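Local structure of 43.8 kDa insecticidal crystal protein (Bacillus thuringiensis, 4JP0) at residues N218-P223 with S306-G311; F48-D53 with P182-N187; N245-Q250 with G266-I271; K206-W211 with E319-N324. The protein acts as one component of a binary insecticidal toxin active on western corn rootworm, both proteins being required for maximal toxicity, and probably targets the larval midgut epithelium. One frame throughout, in Å; residues are numbered along the deposited sequence. Where two conformers were deposited one is given.

Contact 1: N218-P223 with S306-G311; sequences NVALRP and SMNSIG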
loop_
_atom_site.group_PDB
_atom_site.type_symbol
_atom_site.label_atom_id
_atom_site.label_comp_id
_atom_site.label_asym_id
_atom_site.label_seq_id
_atom_site.Cartn_x
_atom_site.Cartn_y
_atom_site.Cartn_z
ATOM N N ASN A 218 8.629 -28.400 13.614
ATOM C CA ASN A 218 8.672 -29.821 13.267
ATOM C C ASN A 218 9.009 -30.573 14.543
ATOM O O ASN A 218 10.078 -30.406 15.139
ATOM C CB ASN A 218 9.623 -30.115 12.091
ATOM C CG ASN A 218 9.503 -31.560 11.541
ATOM O OD1 ASN A 218 8.429 -32.210 11.588
ATOM N ND2 ASN A 218 10.623 -32.067 11.008
ATOM N N VAL A 219 8.065 -31.386 14.984
ATOM C CA VAL A 219 8.201 -32.066 16.262
ATOM C C VAL A 219 7.951 -33.544 16.095
ATOM O O VAL A 219 7.067 -33.935 15.347
ATOM C CB VAL A 219 7.164 -31.543 17.235
ATOM C CG1 VAL A 219 7.304 -32.245 18.582
ATOM C CG2 VAL A 219 7.315 -30.024 17.410
ATOM N N ALA A 220 8.765 -34.360 16.756
ATOM C CA ALA A 220 8.607 -35.817 16.748
ATOM C C ALA A 220 8.131 -36.254 18.115
ATOM O O ALA A 220 8.755 -35.915 19.125
ATOM C CB ALA A 220 9.920 -36.488 16.425
ATOM N N LEU A 221 7.038 -37.005 18.150
ATOM C CA LEU A 221 6.492 -37.495 19.401
ATOM C C LEU A 221 6.480 -39.004 19.504
ATOM O O LEU A 221 6.130 -39.712 18.552
ATOM C CB LEU A 221 5.061 -36.990 19.623
ATOM C CG LEU A 221 4.935 -35.481 19.821
ATOM C CD1 LEU A 221 4.737 -34.805 18.496
ATOM C CD2 LEU A 221 3.803 -35.163 20.760
ATOM N N ARG A 222 6.819 -39.497 20.684
ATOM C CA ARG A 222 6.696 -40.916 20.947
ATOM C C ARG A 222 5.260 -41.189 21.413
ATOM O O ARG A 222 4.486 -40.258 21.612
ATOM C CB ARG A 222 7.716 -41.340 22.017
ATOM C CG ARG A 222 9.139 -40.911 21.641
ATOM C CD ARG A 222 10.243 -41.752 22.291
ATOM N NE ARG A 222 10.223 -41.695 23.742
ATOM C CZ ARG A 222 11.118 -42.333 24.497
ATOM N NH1 ARG A 222 12.073 -43.019 23.910
ATOM N NH2 ARG A 222 11.072 -42.298 25.817
ATOM N N PRO A 223 4.890 -42.454 21.568
ATOM C CA PRO A 223 3.556 -42.782 22.080
ATOM C C PRO A 223 3.271 -42.157 23.438
ATOM O O PRO A 223 4.141 -42.084 24.324
ATOM C CB PRO A 223 3.589 -44.321 22.208
ATOM C CG PRO A 223 4.602 -44.756 21.214
ATOM C CD PRO A 223 5.672 -43.660 21.227
ATOM N N SER A 306 3.819 -43.665 17.300
ATOM C CA SER A 306 4.588 -42.427 17.242
ATOM C C SER A 306 3.912 -41.460 16.290
ATOM O O SER A 306 3.073 -41.872 15.505
ATOM C CB SER A 306 6.015 -42.704 16.777
ATOM O OG SER A 306 6.101 -42.676 15.362
ATOM N N MET A 307 4.292 -40.185 16.336
ATOM C CA MET A 307 3.670 -39.210 15.470
ATOM C C MET A 307 4.624 -38.067 15.185
ATOM O O MET A 307 5.513 -37.786 15.991
ATOM C CB MET A 307 2.424 -38.710 16.159
ATOM C CG MET A 307 1.825 -37.446 15.631
ATOM S SD MET A 307 0.614 -36.904 16.856
ATOM C CE MET A 307 1.570 -36.158 17.942
ATOM N N ASN A 308 4.442 -37.428 14.027
ATOM C CA ASN A 308 5.228 -36.270 13.627
ATOM C C ASN A 308 4.261 -35.116 13.388
ATOM O O ASN A 308 3.142 -35.329 12.917
ATOM C CB ASN A 308 6.051 -36.575 12.359
ATOM C CG ASN A 308 6.927 -37.867 12.498
ATOM O OD1 ASN A 308 6.953 -38.728 11.597
ATOM N ND2 ASN A 308 7.623 -38.004 13.626
ATOM N N SER A 309 4.690 -33.891 13.703
ATOM C CA SER A 309 3.837 -32.719 13.504
ATOM C C SER A 309 4.670 -31.616 12.901
ATOM O O SER A 309 5.890 -31.602 13.054
ATOM C CB SER A 309 3.292 -32.247 14.850
ATOM O OG SER A 309 2.393 -31.147 14.716
ATOM N N ILE A 310 4.016 -30.720 12.187
ATOM C CA ILE A 310 4.670 -29.545 11.676
ATOM C C ILE A 310 3.600 -28.476 11.579
ATOM O O ILE A 310 2.420 -28.778 11.422
ATOM C CB ILE A 310 5.318 -29.813 10.301
ATOM C CG1 ILE A 310 6.217 -28.631 9.891
ATOM C CG2 ILE A 310 4.261 -30.064 9.269
ATOM C CD1 ILE A 310 7.183 -28.920 8.771
ATOM N N GLY A 311 4.012 -27.219 11.642
ATOM C CA GLY A 311 3.070 -26.130 11.564
ATOM C C GLY A 311 3.343 -25.181 10.415
ATOM O O GLY A 311 4.479 -25.070 9.937
#
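Leu221 and Met307 meet because of how their side chains are turned. In Leu221, CG lies opposite the carbonyl carbon (chi1 -66°). In Met307, CG lies opposite the backbone N (chi1 164°). The Met307 chain then runs straight until a bend at chi3 (82°) swings CE back across to Leu221. The two side chains lie alongside each other and point the same way. The Met307 methyl touches both branches of the leucine. CE is 3.5 Å from Leu221 CD1, a tight carbon pair, and 3.7 Å from Leu221 CD2.

The backbones beneath them form an antiparallel ladder between strands 202-221 and 307-323. These are neighbouring strands of the four-stranded sheet in the toxin domain. Such long antiparallel strands in a toxin_10 family member are consistent with an aerolysin-like fold. Leu221 and Met307 are a hydrogen-bonded pair. Leu221 N donates to Met307 O at 2.8 Å, and Met307 N returns a bond to Leu221 O at 2.9 Å. Val219 and Ser309 form the next hydrogen-bonded pair. Val219 N reaches Ser309 O at 2.9 Å, and Ser309 N reaches Val219 O at the same length. Val219 O also receives a CA-H contact from Asn308.

Val219, Leu221, Met307 and Ser309 share one buried face of the sheet. Ile299 and Asn301 pack on Leu221 and Met307 there, while Lys227 and Tyr229 touch Val219. Ala220 and Asn308 form the intervening non-hydrogen-bonded pair and face the other way. On that more exposed side, Ala220 CB lies 3.9 Å from Asn308 ND2.

Contact 2: F48-D53 with P182-N187; sequences FLFPID and PCIMVN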
loop_
_atom_site.group_PDB
_atom_site.type_symbol
_atom_site.label_atom_id
_atom_site.label_comp_id
_atom_site.label_asym_id
_atom_site.label_seq_id
_atom_site.Cartn_x
_atom_site.Cartn_y
_atom_site.Cartn_z
ATOM N N PHE A 48 0.903 17.777 -12.531
ATOM C CA PHE A 48 0.423 16.384 -12.515
ATOM C C PHE A 48 -0.473 16.194 -11.319
ATOM O O PHE A 48 -0.097 16.553 -10.179
ATOM C CB PHE A 48 1.608 15.405 -12.449
ATOM C CG PHE A 48 1.274 14.024 -12.903
ATOM C CD1 PHE A 48 1.586 13.624 -14.197
ATOM C CD2 PHE A 48 0.667 13.110 -12.039
ATOM C CE1 PHE A 48 1.283 12.346 -14.635
ATOM C CE2 PHE A 48 0.351 11.820 -12.481
ATOM C CZ PHE A 48 0.667 11.443 -13.780
ATOM N N LEU A 49 -1.677 15.691 -11.562
ATOM C CA LEU A 49 -2.620 15.481 -10.485
ATOM C C LEU A 49 -2.492 14.066 -9.961
ATOM O O LEU A 49 -2.494 13.129 -10.740
ATOM C CB LEU A 49 -4.044 15.629 -11.006
ATOM C CG LEU A 49 -4.450 16.961 -11.601
ATOM C CD1 LEU A 49 -5.962 16.932 -11.886
ATOM C CD2 LEU A 49 -4.092 18.071 -10.628
ATOM N N PHE A 50 -2.324 13.916 -8.654
ATOM C CA PHE A 50 -2.417 12.565 -8.037
ATOM C C PHE A 50 -3.668 12.494 -7.165
ATOM O O PHE A 50 -3.976 13.442 -6.430
ATOM C CB PHE A 50 -1.204 12.278 -7.185
ATOM C CG PHE A 50 0.064 12.033 -7.994
ATOM C CD1 PHE A 50 1.097 12.937 -7.977
ATOM C CD2 PHE A 50 0.203 10.895 -8.759
ATOM C CE1 PHE A 50 2.273 12.698 -8.665
ATOM C CE2 PHE A 50 1.374 10.665 -9.485
ATOM C CZ PHE A 50 2.409 11.567 -9.420
ATOM N N PRO A 51 -4.397 11.387 -7.237
ATOM C CA PRO A 51 -5.616 11.246 -6.455
ATOM C C PRO A 51 -5.286 10.717 -5.052
ATOM O O PRO A 51 -4.377 9.894 -4.892
ATOM C CB PRO A 51 -6.413 10.202 -7.256
ATOM C CG PRO A 51 -5.305 9.247 -7.780
ATOM C CD PRO A 51 -4.088 10.161 -8.014
ATOM N N ILE A 52 -6.034 11.210 -4.063
ATOM C CA ILE A 52 -5.933 10.723 -2.697
ATOM C C ILE A 52 -7.323 10.429 -2.178
ATOM O O ILE A 52 -8.333 10.568 -2.903
ATOM C CB ILE A 52 -5.172 11.730 -1.797
ATOM C CG1 ILE A 52 -5.855 13.107 -1.780
ATOM C CG2 ILE A 52 -3.697 11.845 -2.247
ATOM C CD1 ILE A 52 -5.195 14.083 -0.759
ATOM N N ASP A 53 -7.406 9.983 -0.937
ATOM C CA ASP A 53 -8.695 9.589 -0.414
ATOM C C ASP A 53 -9.720 10.738 -0.426
ATOM O O ASP A 53 -9.380 11.913 -0.466
ATOM C CB ASP A 53 -8.575 9.043 1.026
ATOM C CG ASP A 53 -7.822 7.706 1.124
ATOM O OD1 ASP A 53 -7.682 6.953 0.115
ATOM O OD2 ASP A 53 -7.338 7.325 2.232
ATOM N N PRO A 182 1.107 6.873 -6.067
ATOM C CA PRO A 182 1.750 8.086 -6.575
ATOM C C PRO A 182 3.244 8.152 -6.184
ATOM O O PRO A 182 3.600 7.953 -5.013
ATOM C CB PRO A 182 0.992 9.178 -5.846
ATOM C CG PRO A 182 -0.440 8.626 -5.759
ATOM C CD PRO A 182 -0.161 7.143 -5.385
ATOM N N CYS A 183 4.100 8.487 -7.139
ATOM C CA CYS A 183 5.531 8.509 -6.880
ATOM C C CYS A 183 5.899 9.510 -5.790
ATOM O O CYS A 183 6.863 9.284 -5.089
ATOM C CB CYS A 183 6.349 8.753 -8.175
ATOM S SG CYS A 183 5.990 10.340 -8.964
ATOM N N ILE A 184 5.116 10.580 -5.639
ATOM C CA ILE A 184 5.385 11.555 -4.599
ATOM C C ILE A 184 5.320 10.952 -3.206
ATOM O O ILE A 184 5.909 11.502 -2.277
ATOM C CB ILE A 184 4.450 12.801 -4.712
ATOM C CG1 ILE A 184 2.980 12.366 -4.723
ATOM C CG2 ILE A 184 4.787 13.597 -5.999
ATOM C CD1 ILE A 184 1.984 13.540 -4.497
ATOM N N MET A 185 4.600 9.842 -3.063
ATOM C CA MET A 185 4.447 9.177 -1.768
ATOM C C MET A 185 5.494 8.077 -1.583
ATOM O O MET A 185 5.462 7.338 -0.583
ATOM C CB MET A 185 3.057 8.547 -1.673
ATOM C CG MET A 185 1.945 9.561 -1.737
ATOM S SD MET A 185 0.351 8.780 -1.911
ATOM C CE MET A 185 -0.639 10.203 -2.387
ATOM N N VAL A 186 6.397 7.951 -2.540
ATOM C CA VAL A 186 7.423 6.922 -2.489
ATOM C C VAL A 186 8.812 7.500 -2.368
ATOM O O VAL A 186 9.196 8.324 -3.177
ATOM C CB VAL A 186 7.381 6.052 -3.754
ATOM C CG1 VAL A 186 8.604 5.113 -3.800
ATOM C CG2 VAL A 186 6.065 5.282 -3.801
ATOM N N ASN A 187 9.559 7.077 -1.348
ATOM C CA ASN A 187 10.933 7.517 -1.192
ATOM C C ASN A 187 11.809 6.490 -1.884
ATOM O O ASN A 187 12.021 5.399 -1.351
ATOM C CB ASN A 187 11.288 7.673 0.292
ATOM C CG ASN A 187 12.784 7.829 0.529
ATOM O OD1 ASN A 187 13.461 8.544 -0.244
ATOM N ND2 ASN A 187 13.378 7.280 1.499
#
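This buried contact joins the N-terminal beta-trefoil, a ricin B-type lectin fold, to the toxin domain. On the trefoil side Phe50 and Ile52 lie on strand 43-52. On the other side is the 3-10 turn 183-185, which follows strand 174-182. Met185 N bonds to Pro182 O and Val186 N to Cys183 O, the i to i+3 bonds of such a turn.

Phe50 is the main trefoil residue here. Its CG lies opposite its carbonyl carbon (chi1 -72°), which lays the ring against the turn. Pro182 covers one ring face in a CH-pi contact. Its CB stands 3.9 Å from the centroid of the Phe50 ring, 28° off the ring normal. Ile184 approaches obliquely, with its CD1 3.6 Å from Phe50 CD1. Cys183 makes an oblique sulfur-aromatic contact, its SG 3.8 Å from Phe50 CZ. No hydrogen bond crosses between the segments, and the grip is apolar. Tyr202 meets the Phe50 ring edge-to-face, and Ile197 of helix 193-199 also touches it.

Further along strand 43-52, Ile52 is met by Met185 of the turn. The methionine is extended beyond CG and crosses Ile52 at about a right angle. Met185 CE presses on Ile52 CG2 at 3.5 Å, closer than usual for two carbons.

Contact 3: N245-Q250 with G266-I271; sequences NTLGFQ and GGTDEI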
loop_
_atom_site.group_PDB
_atom_site.type_symbol
_atom_site.label_atom_id
_atom_site.label_comp_id
_atom_site.label_asym_id
_atom_site.label_seq_id
_atom_site.Cartn_x
_atom_site.Cartn_y
_atom_site.Cartn_z
ATOM N N ASN A 245 10.617 3.717 5.836
ATOM C CA ASN A 245 11.286 4.814 5.135
ATOM C C ASN A 245 10.867 4.934 3.666
ATOM O O ASN A 245 11.050 5.982 3.065
ATOM C CB ASN A 245 12.813 4.740 5.297
ATOM C CG ASN A 245 13.329 5.439 6.624
ATOM O OD1 ASN A 245 12.562 6.057 7.400
ATOM N ND2 ASN A 245 14.628 5.325 6.864
ATOM N N THR A 246 10.292 3.882 3.089
ATOM C CA THR A 246 9.881 3.936 1.682
ATOM C C THR A 246 8.453 4.422 1.478
ATOM O O THR A 246 8.200 5.202 0.573
ATOM C CB THR A 246 10.053 2.561 0.969
ATOM O OG1 THR A 246 11.382 2.054 1.173
ATOM C CG2 THR A 246 10.012 2.741 -0.520
ATOM N N LEU A 247 7.522 3.961 2.310
ATOM C CA LEU A 247 6.102 4.297 2.160
ATOM C C LEU A 247 5.467 5.009 3.349
ATOM O O LEU A 247 4.329 5.454 3.255
ATOM C CB LEU A 247 5.303 3.029 1.901
ATOM C CG LEU A 247 5.601 2.326 0.562
ATOM C CD1 LEU A 247 4.922 0.976 0.525
ATOM C CD2 LEU A 247 5.163 3.239 -0.617
ATOM N N GLY A 248 6.166 5.091 4.476
ATOM C CA GLY A 248 5.585 5.785 5.623
ATOM C C GLY A 248 4.554 4.992 6.425
ATOM O O GLY A 248 3.674 5.561 7.079
ATOM N N PHE A 249 4.629 3.668 6.361
ATOM C CA PHE A 249 3.781 2.851 7.239
ATOM C C PHE A 249 4.535 1.621 7.716
ATOM O O PHE A 249 5.557 1.251 7.132
ATOM C CB PHE A 249 2.369 2.550 6.682
ATOM C CG PHE A 249 2.317 1.556 5.566
ATOM C CD1 PHE A 249 2.111 0.206 5.826
ATOM C CD2 PHE A 249 2.330 1.981 4.245
ATOM C CE1 PHE A 249 2.009 -0.698 4.806
ATOM C CE2 PHE A 249 2.248 1.085 3.217
ATOM C CZ PHE A 249 2.072 -0.249 3.473
ATOM N N GLN A 250 4.033 1.035 8.800
ATOM C CA GLN A 250 4.618 -0.186 9.376
ATOM C C GLN A 250 3.554 -1.246 9.583
ATOM O O GLN A 250 2.352 -0.942 9.594
ATOM C CB GLN A 250 5.287 0.106 10.725
ATOM C CG GLN A 250 4.331 0.583 11.812
ATOM C CD GLN A 250 5.054 1.141 13.038
ATOM O OE1 GLN A 250 6.001 1.909 12.901
ATOM N NE2 GLN A 250 4.597 0.761 14.234
ATOM N N GLY A 266 7.228 11.826 2.056
ATOM C CA GLY A 266 5.927 12.279 2.522
ATOM C C GLY A 266 5.001 11.199 3.065
ATOM O O GLY A 266 4.110 11.499 3.835
ATOM N N GLY A 267 5.205 9.945 2.675
ATOM C CA GLY A 267 4.339 8.863 3.158
ATOM C C GLY A 267 3.009 8.665 2.419
ATOM O O GLY A 267 2.727 9.333 1.435
ATOM N N THR A 268 2.199 7.721 2.900
ATOM C CA THR A 268 0.967 7.343 2.218
ATOM C C THR A 268 -0.275 7.537 3.076
ATOM O O THR A 268 -1.327 6.934 2.802
ATOM C CB THR A 268 1.063 5.859 1.804
ATOM O OG1 THR A 268 1.638 5.117 2.893
ATOM C CG2 THR A 268 2.059 5.671 0.659
ATOM N N ASP A 269 -0.191 8.375 4.108
ATOM C CA ASP A 269 -1.320 8.558 4.993
ATOM C C ASP A 269 -2.584 8.943 4.258
ATOM O O ASP A 269 -3.636 8.591 4.652
ATOM C CB ASP A 269 -1.076 9.566 6.107
ATOM C CG ASP A 269 -2.096 9.438 7.200
ATOM O OD1 ASP A 269 -2.102 8.391 7.831
ATOM O OD2 ASP A 269 -2.924 10.317 7.383
ATOM N N GLU A 270 -2.433 9.687 3.186
ATOM C CA GLU A 270 -3.589 10.183 2.480
ATOM C C GLU A 270 -4.210 9.187 1.518
ATOM O O GLU A 270 -5.193 9.527 0.851
ATOM C CB GLU A 270 -3.299 11.523 1.780
ATOM C CG GLU A 270 -3.204 12.691 2.746
ATOM C CD GLU A 270 -2.472 13.892 2.167
ATOM O OE1 GLU A 270 -1.808 13.768 1.121
ATOM O OE2 GLU A 270 -2.518 14.961 2.773
ATOM N N ILE A 271 -3.636 7.986 1.416
ATOM C CA ILE A 271 -4.256 6.960 0.596
ATOM C C ILE A 271 -4.552 5.715 1.432
ATOM O O ILE A 271 -4.744 4.611 0.899
ATOM C CB ILE A 271 -3.411 6.604 -0.681
ATOM C CG1 ILE A 271 -2.020 6.091 -0.294
ATOM C CG2 ILE A 271 -3.299 7.852 -1.620
ATOM C CD1 ILE A 271 -1.336 5.275 -1.398
HETATM O O HOH W 1 2.576 7.826 5.864
#
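Thr268 meets Leu247 with every atom of its side chain. Its CB sits 3.6 Å from Leu247 O. From there the chain forks. A chi1 of 43° places OG1 between the backbone N and the carbonyl carbon of Thr268. From that position OG1 donates a 2.7 Å hydrogen bond to Leu247 O, with the donor tilted 25° from the carbonyl plane. The same hydroxyl oxygen lies at the edge of the Phe249 ring, near its plane and 3.5 Å from CD2. The other branch, CG2, lies 3.5 Å from Leu247 O and packs loosely against Leu247 CD2 at 4.1 Å.

The carbonyl gripped here belongs to the last residue of helix 240-247. The chain then turns through Gly248, whose positive phi of 79° breaks the helical path, and enters the two-stranded hairpin 249-251 with 257-259. Segment 266-271 lies in the loop between that hairpin and helix 272-279.

The backbones also come close. Gly248 CA and Gly267 CA are 4.1 Å apart, and Gly267 sends a CA-H contact to Leu247 O. A water bridges the two segments. It donates to Gly248 O and accepts from Thr268 N at 3.0 Å. Phe259 of the hairpin packs on Thr268 and meets the Phe249 ring.

Contact 4: K206-W211 with E319-N324; sequences KKYQYW and ELYRYN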
loop_
_atom_site.group_PDB
_atom_site.type_symbol
_atom_site.label_atom_id
_atom_site.label_comp_id
_atom_site.label_asym_id
_atom_site.label_seq_id
_atom_site.Cartn_x
_atom_site.Cartn_y
_atom_site.Cartn_z
ATOM N N LYS A 206 2.211 -4.490 -4.468
ATOM C CA LYS A 206 1.558 -5.778 -4.524
ATOM C C LYS A 206 1.551 -6.381 -3.154
ATOM O O LYS A 206 2.476 -6.132 -2.350
ATOM C CB LYS A 206 2.393 -6.727 -5.376
ATOM C CG LYS A 206 2.722 -6.244 -6.754
ATOM C CD LYS A 206 3.298 -7.402 -7.563
ATOM C CE LYS A 206 3.836 -6.937 -8.895
ATOM N NZ LYS A 206 4.297 -8.045 -9.741
ATOM N N LYS A 207 0.521 -7.182 -2.907
ATOM C CA LYS A 207 0.435 -8.005 -1.690
ATOM C C LYS A 207 0.250 -9.473 -2.059
ATOM O O LYS A 207 -0.784 -9.840 -2.635
ATOM C CB LYS A 207 -0.712 -7.589 -0.760
ATOM C CG LYS A 207 -0.539 -8.213 0.630
ATOM C CD LYS A 207 -1.741 -8.007 1.597
ATOM C CE LYS A 207 -2.901 -8.958 1.285
ATOM N NZ LYS A 207 -4.045 -8.796 2.248
ATOM N N TYR A 208 1.253 -10.299 -1.749
ATOM C CA TYR A 208 1.179 -11.731 -1.965
ATOM C C TYR A 208 0.989 -12.418 -0.645
ATOM O O TYR A 208 1.477 -11.938 0.397
ATOM C CB TYR A 208 2.486 -12.261 -2.533
ATOM C CG TYR A 208 2.798 -11.821 -3.950
ATOM C CD1 TYR A 208 3.687 -10.771 -4.212
ATOM C CD2 TYR A 208 2.214 -12.452 -5.033
ATOM C CE1 TYR A 208 3.958 -10.369 -5.541
ATOM C CE2 TYR A 208 2.508 -12.055 -6.337
ATOM C CZ TYR A 208 3.376 -11.017 -6.577
ATOM O OH TYR A 208 3.655 -10.640 -7.901
ATOM N N GLN A 209 0.274 -13.538 -0.672
ATOM C CA GLN A 209 0.175 -14.390 0.513
ATOM C C GLN A 209 0.411 -15.834 0.083
ATOM O O GLN A 209 0.242 -16.172 -1.094
ATOM C CB GLN A 209 -1.153 -14.223 1.240
ATOM C CG GLN A 209 -1.294 -12.870 1.924
ATOM C CD GLN A 209 -2.645 -12.707 2.594
ATOM O OE1 GLN A 209 -3.669 -13.097 2.036
ATOM N NE2 GLN A 209 -2.653 -12.112 3.792
ATOM N N TYR A 210 0.854 -16.646 1.031
ATOM C CA TYR A 210 1.143 -18.050 0.824
ATOM C C TYR A 210 1.441 -18.666 2.189
ATOM O O TYR A 210 1.633 -17.943 3.169
ATOM C CB TYR A 210 2.349 -18.238 -0.102
ATOM C CG TYR A 210 3.584 -17.439 0.262
ATOM C CD1 TYR A 210 4.633 -18.011 0.976
ATOM C CD2 TYR A 210 3.724 -16.116 -0.154
ATOM C CE1 TYR A 210 5.798 -17.254 1.282
ATOM C CE2 TYR A 210 4.863 -15.389 0.132
ATOM C CZ TYR A 210 5.884 -15.944 0.834
ATOM O OH TYR A 210 6.985 -15.153 1.100
ATOM N N TRP A 211 1.469 -19.986 2.254
ATOM C CA TRP A 211 1.819 -20.683 3.476
ATOM C C TRP A 211 3.312 -21.047 3.445
ATOM O O TRP A 211 3.860 -21.282 2.373
ATOM C CB TRP A 211 0.992 -21.970 3.572
ATOM C CG TRP A 211 -0.482 -21.745 3.788
ATOM C CD1 TRP A 211 -1.479 -21.787 2.845
ATOM C CD2 TRP A 211 -1.125 -21.449 5.038
ATOM N NE1 TRP A 211 -2.702 -21.557 3.438
ATOM C CE2 TRP A 211 -2.513 -21.332 4.780
ATOM C CE3 TRP A 211 -0.674 -21.327 6.365
ATOM C CZ2 TRP A 211 -3.447 -21.064 5.788
ATOM C CZ3 TRP A 211 -1.629 -21.040 7.390
ATOM C CH2 TRP A 211 -2.981 -20.920 7.085
ATOM N N GLU A 319 5.334 -5.798 -1.660
ATOM C CA GLU A 319 6.470 -5.555 -2.556
ATOM C C GLU A 319 6.147 -4.360 -3.446
ATOM O O GLU A 319 5.092 -4.293 -4.031
ATOM C CB GLU A 319 6.738 -6.799 -3.423
ATOM C CG GLU A 319 7.037 -8.069 -2.611
ATOM C CD GLU A 319 7.041 -9.362 -3.446
ATOM O OE1 GLU A 319 7.119 -9.311 -4.679
ATOM O OE2 GLU A 319 6.967 -10.467 -2.870
ATOM N N LEU A 320 7.091 -3.446 -3.554
ATOM C CA LEU A 320 6.892 -2.205 -4.273
ATOM C C LEU A 320 7.829 -2.129 -5.462
ATOM O O LEU A 320 9.040 -2.381 -5.321
ATOM C CB LEU A 320 7.190 -1.042 -3.332
ATOM C CG LEU A 320 7.022 0.356 -3.912
ATOM C CD1 LEU A 320 5.559 0.636 -4.153
ATOM C CD2 LEU A 320 7.597 1.422 -2.957
ATOM N N TYR A 321 7.267 -1.736 -6.609
ATOM C CA TYR A 321 7.984 -1.709 -7.887
ATOM C C TYR A 321 7.861 -0.391 -8.645
ATOM O O TYR A 321 6.757 0.205 -8.708
ATOM C CB TYR A 321 7.393 -2.777 -8.814
ATOM C CG TYR A 321 7.436 -4.195 -8.243
ATOM C CD1 TYR A 321 6.489 -4.615 -7.316
ATOM C CD2 TYR A 321 8.438 -5.087 -8.612
ATOM C CE1 TYR A 321 6.520 -5.870 -6.795
ATOM C CE2 TYR A 321 8.461 -6.387 -8.094
ATOM C CZ TYR A 321 7.514 -6.755 -7.177
ATOM O OH TYR A 321 7.528 -8.034 -6.632
ATOM N N ARG A 322 8.994 0.066 -9.194
ATOM C CA ARG A 322 8.981 1.146 -10.166
ATOM C C ARG A 322 8.379 0.519 -11.410
ATOM O O ARG A 322 8.501 -0.691 -11.613
ATOM C CB ARG A 322 10.372 1.512 -10.611
ATOM C CG ARG A 322 11.194 2.292 -9.704
ATOM C CD ARG A 322 12.423 2.896 -10.406
ATOM N NE ARG A 322 13.425 3.172 -9.395
ATOM C CZ ARG A 322 14.718 3.040 -9.555
ATOM N NH1 ARG A 322 15.219 2.641 -10.726
ATOM N NH2 ARG A 322 15.510 3.324 -8.524
ATOM N N TYR A 323 7.746 1.307 -12.265
ATOM C CA TYR A 323 7.248 0.717 -13.505
ATOM C C TYR A 323 7.586 1.557 -14.670
ATOM O O TYR A 323 6.898 2.614 -14.852
ATOM C CB TYR A 323 5.744 0.503 -13.552
ATOM C CG TYR A 323 5.402 -0.324 -14.786
ATOM C CD1 TYR A 323 5.480 -1.704 -14.745
ATOM C CD2 TYR A 323 5.112 0.273 -16.009
ATOM C CE1 TYR A 323 5.198 -2.477 -15.834
ATOM C CE2 TYR A 323 4.824 -0.522 -17.151
ATOM C CZ TYR A 323 4.877 -1.898 -17.037
ATOM O OH TYR A 323 4.604 -2.741 -18.096
ATOM N N ASN A 324 8.589 1.035 -15.426
ATOM C CA ASN A 324 9.272 1.594 -16.617
ATOM C C ASN A 324 9.141 0.762 -17.888
ATOM O O ASN A 324 10.106 0.708 -18.646
ATOM C CB ASN A 324 10.808 1.628 -16.376
ATOM C CG ASN A 324 11.515 0.213 -16.589
ATOM O OD1 ASN A 324 10.872 -0.830 -16.583
ATOM N ND2 ASN A 324 12.852 0.218 -16.763
#
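Lys206 and Glu319 are joined by two backbone hydrogen bonds. Lys206 N donates to Glu319 O at 2.9 Å, almost straight at 174°. Glu319 N donates back to Lys206 O at 3.0 Å. They form an antiparallel hydrogen-bonded pair between strands 202-221 and 307-323, the two central strands of the four-stranded sheet in the toxin domain. Onward from this pair, the backbone ladder continues with Tyr208 to Ser317 and Tyr210 to Ile315.

The side chains of Lys206 and Glu319 emerge on the same sheet face, where Tyr208 and Tyr321 flank them. Lys206 is extended beyond CG and crosses Tyr321 at about a right angle. Its NZ lies over the Tyr321 ring in a cation-pi contact, 4.6 Å from the centroid and offset toward the rim. The same NZ donates to Tyr208 OH at 3.2 Å and makes a salt bridge with Glu327 of strand 327-346.

Glu319 reaches across to Tyr208, crossing it at about a right angle. Its OE1 approaches the ring obliquely, 3.4 Å from Tyr208 CE1, with the ring and carboxylate planes 39° apart. Tyr321 OH donates to OE1 in turn, although the modelled length is doubtfully short. Ser317 bonds to OE2.

Apolar packing adds to this. Lys206 CE touches Tyr321 CE1 at 3.6 Å, and Lys206 CD does so at a similar distance.

Lys206 NZ and Glu319 OE1 are 5.9 Å apart, so the two charges do not pair directly. The ammonium is met instead by the Tyr321 ring, Tyr208 OH and Glu327, which probably favours its charged form on this partly exposed surface.

Overall arrangement
From the N terminus, contact 2 comes first. It closes a loop from the beta-trefoil to the start of the toxin domain and is finished before the others open. Contact 4 opens next, at 206-211, and contact 1 follows on the same strand at 218-223. Contact 3 then opens and closes within contact 1, which in turn closes within contact 4; none cross. Contacts 1 and 4 join the same two strands, with centres about 35 Å apart. Contacts 2, 3 and 4 touch one another near the domain junction. There Asp53 probably bonds to Glu270 and Asn187 to Thr246, while Leu320 packs on Val186, Thr246 and Leu247.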